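Sensor protein kinase HptS (Staphylococcus aureus, PDB 6LKI) probably acts as a membrane sensor histidine kinase (EC 2.7.13.3) that detects an extracellular signal, most likely linked to hexose phosphate uptake, and passes it on by phosphorylation. Local coordinates at residues B[43-48]-B[62-67]; B[48-53]-B[71-76]. One frame throughout, in Å; residues are numbered along the deposited sequence.

Contact 1: residues B[43-48]-B[62-67]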
loop_
_atom_site.group_PDB
_atom_site.type_symbol
_atom_site.label_atom_id
_atom_site.label_comp_id
_atom_site.label_asym_id
_atom_site.label_seq_id
_atom_site.Cartn_x
_atom_site.Cartn_y
_atom_site.Cartn_z
ATOM N N THR B 43 -10.226 15.953 -15.955
ATOM C CA THR B 43 -10.428 17.379 -15.723
ATOM C C THR B 43 -11.777 17.643 -15.066
ATOM O O THR B 43 -11.877 18.459 -14.142
ATOM C CB THR B 43 -10.313 18.147 -17.042
ATOM O OG1 THR B 43 -8.998 17.975 -17.584
ATOM C CG2 THR B 43 -10.580 19.631 -16.825
ATOM N N ALA B 44 -12.826 16.956 -15.524
ATOM C CA ALA B 44 -14.143 17.142 -14.927
ATOM C C ALA B 44 -14.151 16.714 -13.464
ATOM O O ALA B 44 -14.803 17.349 -12.627
ATOM C CB ALA B 44 -15.197 16.367 -15.720
ATOM N N THR B 45 -13.424 15.643 -13.137
ATOM C CA THR B 45 -13.373 15.180 -11.755
ATOM C C THR B 45 -12.564 16.132 -10.883
ATOM O O THR B 45 -12.962 16.436 -9.752
ATOM C CB THR B 45 -12.790 13.768 -11.694
ATOM O OG1 THR B 45 -13.561 12.897 -12.532
ATOM C CG2 THR B 45 -12.818 13.240 -10.268
ATOM N N LYS B 46 -11.425 16.613 -11.390
ATOM C CA LYS B 46 -10.638 17.590 -10.644
ATOM C C LYS B 46 -11.436 18.864 -10.389
ATOM O O LYS B 46 -11.349 19.454 -9.306
ATOM C CB LYS B 46 -9.346 17.909 -11.396
ATOM C CG LYS B 46 -8.304 16.802 -11.362
ATOM C CD LYS B 46 -7.078 17.179 -12.185
ATOM C CE LYS B 46 -6.004 16.104 -12.109
ATOM N NZ LYS B 46 -4.829 16.433 -12.967
ATOM N N ARG B 47 -12.220 19.303 -11.378
ATOM C CA ARG B 47 -13.047 20.491 -11.192
ATOM C C ARG B 47 -14.031 20.307 -10.044
ATOM O O ARG B 47 -14.222 21.217 -9.228
ATOM C CB ARG B 47 -13.792 20.822 -12.486
ATOM C CG ARG B 47 -12.926 21.454 -13.567
ATOM C CD ARG B 47 -13.673 21.519 -14.890
ATOM N NE ARG B 47 -12.891 22.171 -15.938
ATOM C CZ ARG B 47 -13.260 22.227 -17.214
ATOM N NH1 ARG B 47 -14.400 21.671 -17.602
ATOM N NH2 ARG B 47 -12.488 22.838 -18.104
ATOM N N GLU B 48 -14.665 19.134 -9.963
ATOM C CA GLU B 48 -15.630 18.889 -8.896
ATOM C C GLU B 48 -14.948 18.799 -7.537
ATOM O O GLU B 48 -15.463 19.326 -6.543
ATOM C CB GLU B 48 -16.418 17.610 -9.187
ATOM C CG GLU B 48 -17.272 17.689 -10.439
ATOM C CD GLU B 48 -18.249 18.847 -10.400
ATOM O OE1 GLU B 48 -19.035 18.928 -9.433
ATOM O OE2 GLU B 48 -18.224 19.681 -11.331
ATOM N N TYR B 62 -7.202 16.325 -1.033
ATOM C CA TYR B 62 -7.778 15.067 -1.476
ATOM C C TYR B 62 -6.713 14.195 -2.127
ATOM O O TYR B 62 -5.768 14.690 -2.749
ATOM C CB TYR B 62 -8.940 15.292 -2.450
ATOM C CG TYR B 62 -8.600 16.098 -3.691
ATOM C CD1 TYR B 62 -7.988 15.502 -4.789
ATOM C CD2 TYR B 62 -8.917 17.446 -3.771
ATOM C CE1 TYR B 62 -7.683 16.236 -5.925
ATOM C CE2 TYR B 62 -8.621 18.186 -4.902
ATOM C CZ TYR B 62 -8.004 17.577 -5.974
ATOM O OH TYR B 62 -7.707 18.314 -7.099
ATOM N N GLU B 63 -6.870 12.886 -1.959
ATOM C CA GLU B 63 -6.070 11.886 -2.657
ATOM C C GLU B 63 -7.042 10.914 -3.312
ATOM O O GLU B 63 -7.770 10.198 -2.617
ATOM C CB GLU B 63 -5.118 11.160 -1.705
ATOM C CG GLU B 63 -3.948 12.009 -1.223
ATOM C CD GLU B 63 -2.886 11.193 -0.505
ATOM O OE1 GLU B 63 -3.133 10.000 -0.231
ATOM O OE2 GLU B 63 -1.803 11.745 -0.215
ATOM N N LEU B 64 -7.079 10.913 -4.641
ATOM C CA LEU B 64 -7.917 10.004 -5.415
ATOM C C LEU B 64 -7.000 8.947 -6.016
ATOM O O LEU B 64 -6.240 9.235 -6.948
ATOM C CB LEU B 64 -8.692 10.754 -6.496
ATOM C CG LEU B 64 -9.769 9.965 -7.243
ATOM C CD1 LEU B 64 -10.826 9.438 -6.281
ATOM C CD2 LEU B 64 -10.403 10.827 -8.327
ATOM N N SER B 65 -7.068 7.731 -5.484
ATOM C CA SER B 65 -6.114 6.678 -5.805
ATOM C C SER B 65 -6.798 5.562 -6.581
ATOM O O SER B 65 -7.841 5.052 -6.160
ATOM C CB SER B 65 -5.476 6.117 -4.533
ATOM O OG SER B 65 -4.854 7.146 -3.783
ATOM N N GLY B 66 -6.200 5.185 -7.707
ATOM C CA GLY B 66 -6.657 4.057 -8.481
ATOM C C GLY B 66 -5.485 3.235 -8.971
ATOM O O GLY B 66 -4.328 3.512 -8.643
ATOM N N PRO B 67 -5.764 2.197 -9.768
ATOM C CA PRO B 67 -4.678 1.354 -10.289
ATOM C C PRO B 67 -3.648 2.149 -11.076
ATOM O O PRO B 67 -3.926 2.622 -12.183
ATOM C CB PRO B 67 -5.412 0.339 -11.180
ATOM C CG PRO B 67 -6.777 0.925 -11.416
ATOM C CD PRO B 67 -7.090 1.723 -10.194
#

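Contact 2: residues B[48-53]-B[71-76]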
loop_
_atom_site.group_PDB
_atom_site.type_symbol
_atom_site.label_atom_id
_atom_site.label_comp_id
_atom_site.label_asym_id
_atom_site.label_seq_id
_atom_site.Cartn_x
_atom_site.Cartn_y
_atom_site.Cartn_z
ATOM N N GLU B 48 -14.665 19.134 -9.963
ATOM C CA GLU B 48 -15.630 18.889 -8.896
ATOM C C GLU B 48 -14.948 18.799 -7.537
ATOM O O GLU B 48 -15.463 19.326 -6.543
ATOM C CB GLU B 48 -16.418 17.610 -9.187
ATOM C CG GLU B 48 -17.272 17.689 -10.439
ATOM C CD GLU B 48 -18.249 18.847 -10.400
ATOM O OE1 GLU B 48 -19.035 18.928 -9.433
ATOM O OE2 GLU B 48 -18.224 19.681 -11.331
ATOM N N LEU B 49 -13.788 18.140 -7.474
ATOM C CA LEU B 49 -13.090 17.992 -6.201
ATOM C C LEU B 49 -12.544 19.327 -5.706
ATOM O O LEU B 49 -12.658 19.649 -4.518
ATOM C CB LEU B 49 -11.963 16.966 -6.335
ATOM C CG LEU B 49 -12.384 15.502 -6.495
ATOM C CD1 LEU B 49 -11.177 14.621 -6.775
ATOM C CD2 LEU B 49 -13.130 15.011 -5.261
ATOM N N LEU B 50 -11.947 20.119 -6.599
ATOM C CA LEU B 50 -11.454 21.431 -6.194
ATOM C C LEU B 50 -12.597 22.371 -5.830
ATOM O O LEU B 50 -12.438 23.226 -4.949
ATOM C CB LEU B 50 -10.592 22.033 -7.304
ATOM C CG LEU B 50 -9.218 21.375 -7.450
ATOM C CD1 LEU B 50 -8.545 21.796 -8.746
ATOM C CD2 LEU B 50 -8.340 21.712 -6.255
ATOM N N LYS B 51 -13.752 22.232 -6.485
ATOM C CA LYS B 51 -14.916 23.017 -6.093
ATOM C C LYS B 51 -15.356 22.667 -4.677
ATOM O O LYS B 51 -15.684 23.556 -3.882
ATOM C CB LYS B 51 -16.058 22.794 -7.084
ATOM C CG LYS B 51 -17.291 23.644 -6.824
ATOM C CD LYS B 51 -18.298 23.507 -7.956
ATOM C CE LYS B 51 -17.667 23.859 -9.296
ATOM N NZ LYS B 51 -18.597 23.619 -10.433
ATOM N N LEU B 52 -15.358 21.374 -4.343
ATOM C CA LEU B 52 -15.741 20.947 -3.000
ATOM C C LEU B 52 -14.740 21.429 -1.958
ATOM O O LEU B 52 -15.134 21.880 -0.876
ATOM C CB LEU B 52 -15.868 19.425 -2.955
ATOM C CG LEU B 52 -16.034 18.788 -1.573
ATOM C CD1 LEU B 52 -17.435 19.043 -1.030
ATOM C CD2 LEU B 52 -15.731 17.297 -1.624
ATOM N N ILE B 53 -13.445 21.343 -2.271
ATOM C CA ILE B 53 -12.403 21.725 -1.318
ATOM C C ILE B 53 -12.578 23.177 -0.885
ATOM O O ILE B 53 -12.515 23.502 0.306
ATOM C CB ILE B 53 -11.010 21.485 -1.927
ATOM C CG1 ILE B 53 -10.714 19.987 -2.018
ATOM C CG2 ILE B 53 -9.933 22.209 -1.124
ATOM C CD1 ILE B 53 -10.984 19.228 -0.741
ATOM N N ILE B 71 -4.248 11.097 -8.050
ATOM C CA ILE B 71 -4.771 12.434 -8.319
ATOM C C ILE B 71 -4.898 13.165 -6.990
ATOM O O ILE B 71 -5.565 12.676 -6.069
ATOM C CB ILE B 71 -6.124 12.378 -9.048
ATOM C CG1 ILE B 71 -5.941 11.842 -10.470
ATOM C CG2 ILE B 71 -6.792 13.748 -9.062
ATOM C CD1 ILE B 71 -7.240 11.456 -11.149
ATOM N N THR B 72 -4.267 14.334 -6.889
ATOM C CA THR B 72 -4.227 15.053 -5.624
ATOM C C THR B 72 -4.064 16.545 -5.881
ATOM O O THR B 72 -3.566 16.965 -6.929
ATOM C CB THR B 72 -3.089 14.539 -4.729
ATOM O OG1 THR B 72 -3.171 15.152 -3.436
ATOM C CG2 THR B 72 -1.731 14.851 -5.349
ATOM N N ASN B 73 -4.504 17.346 -4.909
ATOM C CA ASN B 73 -4.196 18.768 -4.871
ATOM C C ASN B 73 -3.091 19.085 -3.871
ATOM O O ASN B 73 -2.855 20.261 -3.570
ATOM C CB ASN B 73 -5.450 19.584 -4.542
ATOM C CG ASN B 73 -5.930 19.366 -3.125
ATOM O OD1 ASN B 73 -5.840 18.261 -2.595
ATOM N ND2 ASN B 73 -6.446 20.420 -2.502
ATOM N N ASN B 74 -2.423 18.061 -3.345
ATOM C CA ASN B 74 -1.279 18.237 -2.450
ATOM C C ASN B 74 -0.017 18.421 -3.297
ATOM O O ASN B 74 0.895 17.594 -3.319
ATOM C CB ASN B 74 -1.171 17.049 -1.500
ATOM C CG ASN B 74 -0.062 17.205 -0.478
ATOM O OD1 ASN B 74 0.470 18.296 -0.279
ATOM N ND2 ASN B 74 0.288 16.105 0.181
ATOM N N TYR B 75 0.011 19.553 -4.011
ATOM C CA TYR B 75 1.050 19.788 -5.010
ATOM C C TYR B 75 2.430 19.939 -4.382
ATOM O O TYR B 75 3.438 19.618 -5.024
ATOM C CB TYR B 75 0.709 21.026 -5.840
ATOM C CG TYR B 75 -0.673 20.989 -6.450
ATOM C CD1 TYR B 75 -0.974 20.109 -7.483
ATOM C CD2 TYR B 75 -1.678 21.831 -5.994
ATOM C CE1 TYR B 75 -2.240 20.070 -8.044
ATOM C CE2 TYR B 75 -2.945 21.802 -6.549
ATOM C CZ TYR B 75 -3.220 20.918 -7.572
ATOM O OH TYR B 75 -4.480 20.888 -8.125
ATOM N N GLU B 76 2.503 20.424 -3.146
ATOM C CA GLU B 76 3.784 20.547 -2.459
ATOM C C GLU B 76 4.217 19.255 -1.782
ATOM O O GLU B 76 5.268 19.241 -1.131
ATOM C CB GLU B 76 3.726 21.675 -1.425
ATOM C CG GLU B 76 3.844 23.063 -2.020
ATOM C CD GLU B 76 3.980 24.140 -0.964
ATOM O OE1 GLU B 76 3.094 25.017 -0.886
ATOM O OE2 GLU B 76 4.973 24.110 -0.208
#

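Contact 1: residues B[43-48]-B[62-67]
Thr45 and Leu64 make the apolar touch between helix 39-55 and strand 59-66. The methyl CG2 of Thr45 lies 3.9 Å from CD2 of Leu64. Each side chain offers one methyl group, and the two side chains meet at about a right angle. The Leu64 branch reaches the helix because CG is anti to the backbone N (chi1 -171°). With chi1 at -56°, OG1 of Thr45 is anti to the carbonyl carbon and CG2 is anti to the backbone N. The hydroxyl OG1 hydrogen bonds to the backbone O of Asp41, one turn earlier in the same helix. OG1 thus has its partner within the helix, and CG2 makes the touch with the strand.

The second approach involves a polar group but is loose. Tyr62 OH is 4.4 Å from Lys46 O, too long for a hydrogen bond. Tyr62 OH is 4.6 Å from Lys46 CG. The lysine chain then runs on, extended from CB onward, away from the strand. The backbones stay well apart, with Lys46 CA 9.6 Å from Leu64 CA, so the side chains bridge the gap.

This is helix-on-sheet packing. Leu34 and Leu36 lie against Thr45. Tyr98 and Leu100 of the adjacent strand 97-106 touch Leu64. The Tyr62 side chain also packs on Leu49, Leu50 and Ile53, further along helix 39-55. Strand 59-66 also pairs with strand 69-72. Helix 39-55 packs on one face of this four-stranded antiparallel sheet.

Contact 2: residues B[48-53]-B[71-76]
Leu50 and Ile53 of helix 39-55 pack on Asn73, beside the edge strand 69-72 of the antiparallel sheet and within an ST turn that runs into an inverse gamma turn. The buried part of the contact centres on Asn73, which gives the largest share of the surface. CD2 of Leu50 is 4.0 Å from Asn73 CB, and the two side chains run antiparallel alongside each other. CG2 of Ile53, also buried, lies 4.2 Å from Asn73 ND2. The Asn73 amide has partners on strand 59-66: OD1 accepts from Tyr62 N, and ND2 makes a weak bond to Leu60 O. The helix thus meets a buried polar group that already has partners.

The outer part is on the solvent side. Tyr75 is exposed and brings only its hydroxyl near the helix, with OH 4.2 Å from Leu50 CD1. One face of its ring lies over Asn73 CA, which is 3.6 Å above the ring plane and displaced from the ring centre toward its edge. The Thr72 side chain closes the ST turn: Asn74 N donates to Thr72 OG1 at 3.0 Å, with an N-H...O angle of 162°.

Overall arrangement
Contacts 1 and 2 are consecutive parts of one helix-sheet interface, with centres about 7 Å apart. Both use helix 39-55 and share Glu48. Their second segments lie on strand 59-66 and on and just after strand 69-72; the two strands are antiparallel neighbours. Along the chain the segments alternate: 43-48, 48-53, 62-67, 71-76. The strands are linked by hydrogen bonds, among them Leu64 N to Ile71 O (2.7 Å). Tyr62 joins the contacts directly, its OH 3.4 Å from Leu50 CG. The long helix 2-31 and two similar four-stranded sheets are consistent with a double Cache-type sensor domain; both contacts belong to the first sheet's module.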